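CYTH domain-containing protein (Pyrococcus horikoshii, PDB 2DC4) is of unknown function but belongs to the CYTH family, whose barrel-shaped members typically act on triphosphate substrates with the help of divalent metal ions. Local coordinates at residues I3-R8 with K138-V143. Sequence-based numbering, arbitrary orientation.
Sequences IEVKFR and KIIWDV
With CG anti to the carbonyl carbon (chi1 -58°), the Phe7 ring reaches Trp141 across the gap to the helix and points its CE2 and CZ edge at the indole. In Trp141 a chi1 of -81° swings the indole from the flank of the helix toward the strand. The result is an offset edge-to-face pair. The CE2 and CZ edge of Phe7 comes over one face of the six-membered indole ring, near its rim. Phe7 CE2 lies 3.6 Å from Trp141 CH2. The ring centroids of Phe7 and Trp141 are 5.4 Å apart, with the planes at 73°.

Ile140, the residue just before Trp141, has the largest surface buried by the strand. Its CG2 packs 3.6 Å from Val5 CG2. On its other branch, Ile140 CD1 comes within 3.8 Å of Ile3 CG2, and it also touches Glu4 CA. Val5 thus serves both helix residues: CG2 faces Ile140, while Val5 CG1 lies 4.2 Å from Trp141 CZ2. No hydrogen bond crosses the contact. An alanine in place of Trp141 would probably leave the CE2 and CZ edge of Phe7 and Val5 CG1 without their aromatic partner and open a gap beside the strand.

Strand 2-8 and helix 133-146 belong to the CYTH domain, an antiparallel barrel. Strand 2-8 pairs antiparallel with strand 121-128 through backbone bonds to residues such as Ile126 and Val128, closing the barrel. Helix 133-146 packs against these two strands, and Ile140 also touches Val128. Val154 lies against both Phe7 and Trp141, while on another side of the helix Ile139 and Val143 meet Val110 of strand 110-117.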
ATOM      1  N   ILE A   3     -18.122  -7.632  12.105  1.00 28.76           N
ATOM      2  CA  ILE A   3     -19.051  -8.691  12.488  1.00 26.68           C
ATOM      3  C   ILE A   3     -19.890  -9.051  11.269  1.00 25.28           C
ATOM      4  O   ILE A   3     -20.562  -8.198  10.685  1.00 22.00           O
ATOM      5  CB  ILE A   3     -19.983  -8.245  13.634  1.00 27.96           C
ATOM      6  CG1 ILE A   3     -19.155  -7.929  14.884  1.00 30.65           C
ATOM      7  CG2 ILE A   3     -20.993  -9.343  13.942  1.00 28.76           C
ATOM      8  CD1 ILE A   3     -18.357  -9.114  15.424  1.00 32.50           C
ATOM      9  N   GLU A   4     -19.853 -10.319  10.882  1.00 23.71           N
ATOM     10  CA  GLU A   4     -20.607 -10.740   9.718  1.00 25.52           C
ATOM     11  C   GLU A   4     -20.857 -12.238   9.656  1.00 23.43           C
ATOM     12  O   GLU A   4     -20.066 -13.034  10.156  1.00 26.14           O
ATOM     13  CB  GLU A   4     -19.876 -10.301   8.452  1.00 29.53           C
ATOM     14  CG  GLU A   4     -18.411 -10.694   8.420  1.00 35.51           C
ATOM     15  CD  GLU A   4     -17.751 -10.373   7.094  1.00 39.47           C
ATOM     16  OE1 GLU A   4     -17.936  -9.243   6.597  1.00 43.49           O
ATOM     17  OE2 GLU A   4     -17.040 -11.246   6.554  1.00 42.02           O
ATOM     18  N   VAL A   5     -21.977 -12.606   9.047  1.00 21.06           N
ATOM     19  CA  VAL A   5     -22.335 -14.004   8.872  1.00 19.39           C
ATOM     20  C   VAL A   5     -22.559 -14.208   7.379  1.00 18.75           C
ATOM     21  O   VAL A   5     -23.208 -13.394   6.721  1.00 17.32           O
ATOM     22  CB  VAL A   5     -23.620 -14.364   9.635  1.00 19.85           C
ATOM     23  CG1 VAL A   5     -23.924 -15.845   9.470  1.00 19.62           C
ATOM     24  CG2 VAL A   5     -23.446 -14.021  11.110  1.00 20.18           C
ATOM     25  N   LYS A   6     -22.010 -15.296   6.855  1.00 16.92           N
ATOM     26  CA  LYS A   6     -22.113 -15.619   5.437  1.00 18.46           C
ATOM     27  C   LYS A   6     -23.118 -16.744   5.232  1.00 18.27           C
ATOM     28  O   LYS A   6     -23.159 -17.691   6.017  1.00 18.75           O
ATOM     29  CB  LYS A   6     -20.743 -16.057   4.910  1.00 18.92           C
ATOM     30  CG  LYS A   6     -20.698 -16.330   3.409  1.00 21.99           C
ATOM     31  CD  LYS A   6     -19.337 -16.883   2.983  1.00 23.44           C
ATOM     32  CE  LYS A   6     -18.210 -15.919   3.311  1.00 28.64           C
ATOM     33  NZ  LYS A   6     -16.886 -16.473   2.906  1.00 33.05           N
ATOM     34  N   PHE A   7     -23.915 -16.636   4.174  1.00 16.81           N
ATOM     35  CA  PHE A   7     -24.921 -17.648   3.854  1.00 18.31           C
ATOM     36  C   PHE A   7     -24.821 -18.111   2.406  1.00 19.14           C
ATOM     37  O   PHE A   7     -24.568 -17.313   1.502  1.00 17.15           O
ATOM     38  CB  PHE A   7     -26.339 -17.104   4.075  1.00 16.32           C
ATOM     39  CG  PHE A   7     -26.604 -16.629   5.475  1.00 18.82           C
ATOM     40  CD1 PHE A   7     -26.206 -15.359   5.883  1.00 18.42           C
ATOM     41  CD2 PHE A   7     -27.263 -17.448   6.384  1.00 17.48           C
ATOM     42  CE1 PHE A   7     -26.463 -14.908   7.176  1.00 19.28           C
ATOM     43  CE2 PHE A   7     -27.527 -17.007   7.682  1.00 17.56           C
ATOM     44  CZ  PHE A   7     -27.127 -15.734   8.078  1.00 18.80           C
ATOM     45  N   ARG A   8     -25.030 -19.407   2.185  1.00 19.75           N
ATOM     46  CA  ARG A   8     -25.014 -19.945   0.830  1.00 22.94           C
ATOM     47  C   ARG A   8     -26.449 -19.686   0.387  1.00 22.01           C
ATOM     48  O   ARG A   8     -27.396 -20.072   1.078  1.00 25.44           O
ATOM     49  CB  ARG A   8     -24.703 -21.445   0.858  1.00 24.93           C
ATOM     50  CG  ARG A   8     -23.867 -21.938  -0.305  1.00 29.41           C
ATOM     51  CD  ARG A   8     -23.123 -23.215   0.078  1.00 31.34           C
ATOM     52  NE  ARG A   8     -21.920 -23.390  -0.728  1.00 33.77           N
ATOM     53  CZ  ARG A   8     -20.779 -23.878  -0.261  1.00 34.05           C
ATOM     54  NH1 ARG A   8     -20.684 -24.243   1.006  1.00 39.16           N
ATOM     55  NH2 ARG A   8     -19.724 -23.984  -1.050  1.00 36.97           N
ATOM     56  N   LYS A 138     -26.978 -10.590  17.069  1.00 23.42           N
ATOM     57  CA  LYS A 138     -28.420 -10.679  17.280  1.00 24.59           C
ATOM     58  C   LYS A 138     -29.142  -9.911  16.179  1.00 23.49           C
ATOM     59  O   LYS A 138     -30.203 -10.327  15.699  1.00 22.22           O
ATOM     60  CB  LYS A 138     -28.799 -10.103  18.648  1.00 28.96           C
ATOM     61  CG  LYS A 138     -28.229 -10.871  19.832  1.00 34.60           C
ATOM     62  CD  LYS A 138     -28.663 -10.243  21.150  1.00 37.84           C
ATOM     63  CE  LYS A 138     -28.167 -11.052  22.341  1.00 40.15           C
ATOM     64  NZ  LYS A 138     -28.672 -10.503  23.631  1.00 42.53           N
ATOM     65  N   ILE A 139     -28.561  -8.787  15.772  1.00 22.40           N
ATOM     66  CA  ILE A 139     -29.162  -7.979  14.720  1.00 21.29           C
ATOM     67  C   ILE A 139     -29.073  -8.721  13.392  1.00 19.56           C
ATOM     68  O   ILE A 139     -30.032  -8.757  12.624  1.00 19.74           O
ATOM     69  CB  ILE A 139     -28.451  -6.616  14.583  1.00 22.53           C
ATOM     70  CG1 ILE A 139     -28.702  -5.774  15.835  1.00 25.12           C
ATOM     71  CG2 ILE A 139     -28.951  -5.890  13.341  1.00 22.38           C
ATOM     72  CD1 ILE A 139     -27.952  -4.453  15.843  1.00 28.53           C
ATOM     73  N   ILE A 140     -27.913  -9.312  13.132  1.00 19.83           N
ATOM     74  CA  ILE A 140     -27.710 -10.056  11.897  1.00 19.01           C
ATOM     75  C   ILE A 140     -28.714 -11.191  11.800  1.00 19.50           C
ATOM     76  O   ILE A 140     -29.313 -11.401  10.750  1.00 19.60           O
ATOM     77  CB  ILE A 140     -26.278 -10.624  11.813  1.00 19.07           C
ATOM     78  CG1 ILE A 140     -25.299  -9.479  11.535  1.00 20.30           C
ATOM     79  CG2 ILE A 140     -26.192 -11.700  10.723  1.00 18.34           C
ATOM     80  CD1 ILE A 140     -23.844  -9.877  11.526  1.00 18.43           C
ATOM     81  N   TRP A 141     -28.914 -11.913  12.896  1.00 19.15           N
ATOM     82  CA  TRP A 141     -29.863 -13.019  12.852  1.00 19.58           C
ATOM     83  C   TRP A 141     -31.326 -12.595  12.722  1.00 19.25           C
ATOM     84  O   TRP A 141     -32.120 -13.308  12.113  1.00 19.89           O
ATOM     85  CB  TRP A 141     -29.637 -13.960  14.040  1.00 18.91           C
ATOM     86  CG  TRP A 141     -28.504 -14.890  13.738  1.00 20.45           C
ATOM     87  CD1 TRP A 141     -27.212 -14.792  14.176  1.00 20.41           C
ATOM     88  CD2 TRP A 141     -28.529 -15.974  12.804  1.00 20.50           C
ATOM     89  NE1 TRP A 141     -26.431 -15.744  13.561  1.00 21.13           N
ATOM     90  CE2 TRP A 141     -27.215 -16.482  12.715  1.00 20.76           C
ATOM     91  CE3 TRP A 141     -29.537 -16.560  12.028  1.00 21.33           C
ATOM     92  CZ2 TRP A 141     -26.881 -17.554  11.879  1.00 20.38           C
ATOM     93  CZ3 TRP A 141     -29.204 -17.628  11.193  1.00 21.73           C
ATOM     94  CH2 TRP A 141     -27.885 -18.110  11.130  1.00 21.56           C
ATOM     95  N   ASP A 142     -31.694 -11.435  13.261  1.00 19.52           N
ATOM     96  CA  ASP A 142     -33.071 -10.977  13.109  1.00 21.41           C
ATOM     97  C   ASP A 142     -33.306 -10.682  11.627  1.00 19.65           C
ATOM     98  O   ASP A 142     -34.372 -10.971  11.076  1.00 19.94           O
ATOM     99  CB  ASP A 142     -33.330  -9.710  13.932  1.00 26.56           C
ATOM    100  CG  ASP A 142     -33.542 -10.005  15.402  1.00 32.91           C
ATOM    101  OD1 ASP A 142     -34.116 -11.069  15.717  1.00 36.93           O
ATOM    102  OD2 ASP A 142     -33.150  -9.166  16.240  1.00 38.28           O
ATOM    103  N   VAL A 143     -32.296 -10.099  10.985  1.00 18.52           N
ATOM    104  CA  VAL A 143     -32.375  -9.781   9.564  1.00 19.04           C
ATOM    105  C   VAL A 143     -32.379 -11.072   8.741  1.00 17.57           C
ATOM    106  O   VAL A 143     -33.168 -11.223   7.814  1.00 18.14           O
ATOM    107  CB  VAL A 143     -31.173  -8.915   9.113  1.00 21.13           C
ATOM    108  CG1 VAL A 143     -31.226  -8.687   7.606  1.00 24.00           C
ATOM    109  CG2 VAL A 143     -31.182  -7.597   9.857  1.00 26.03           C
TER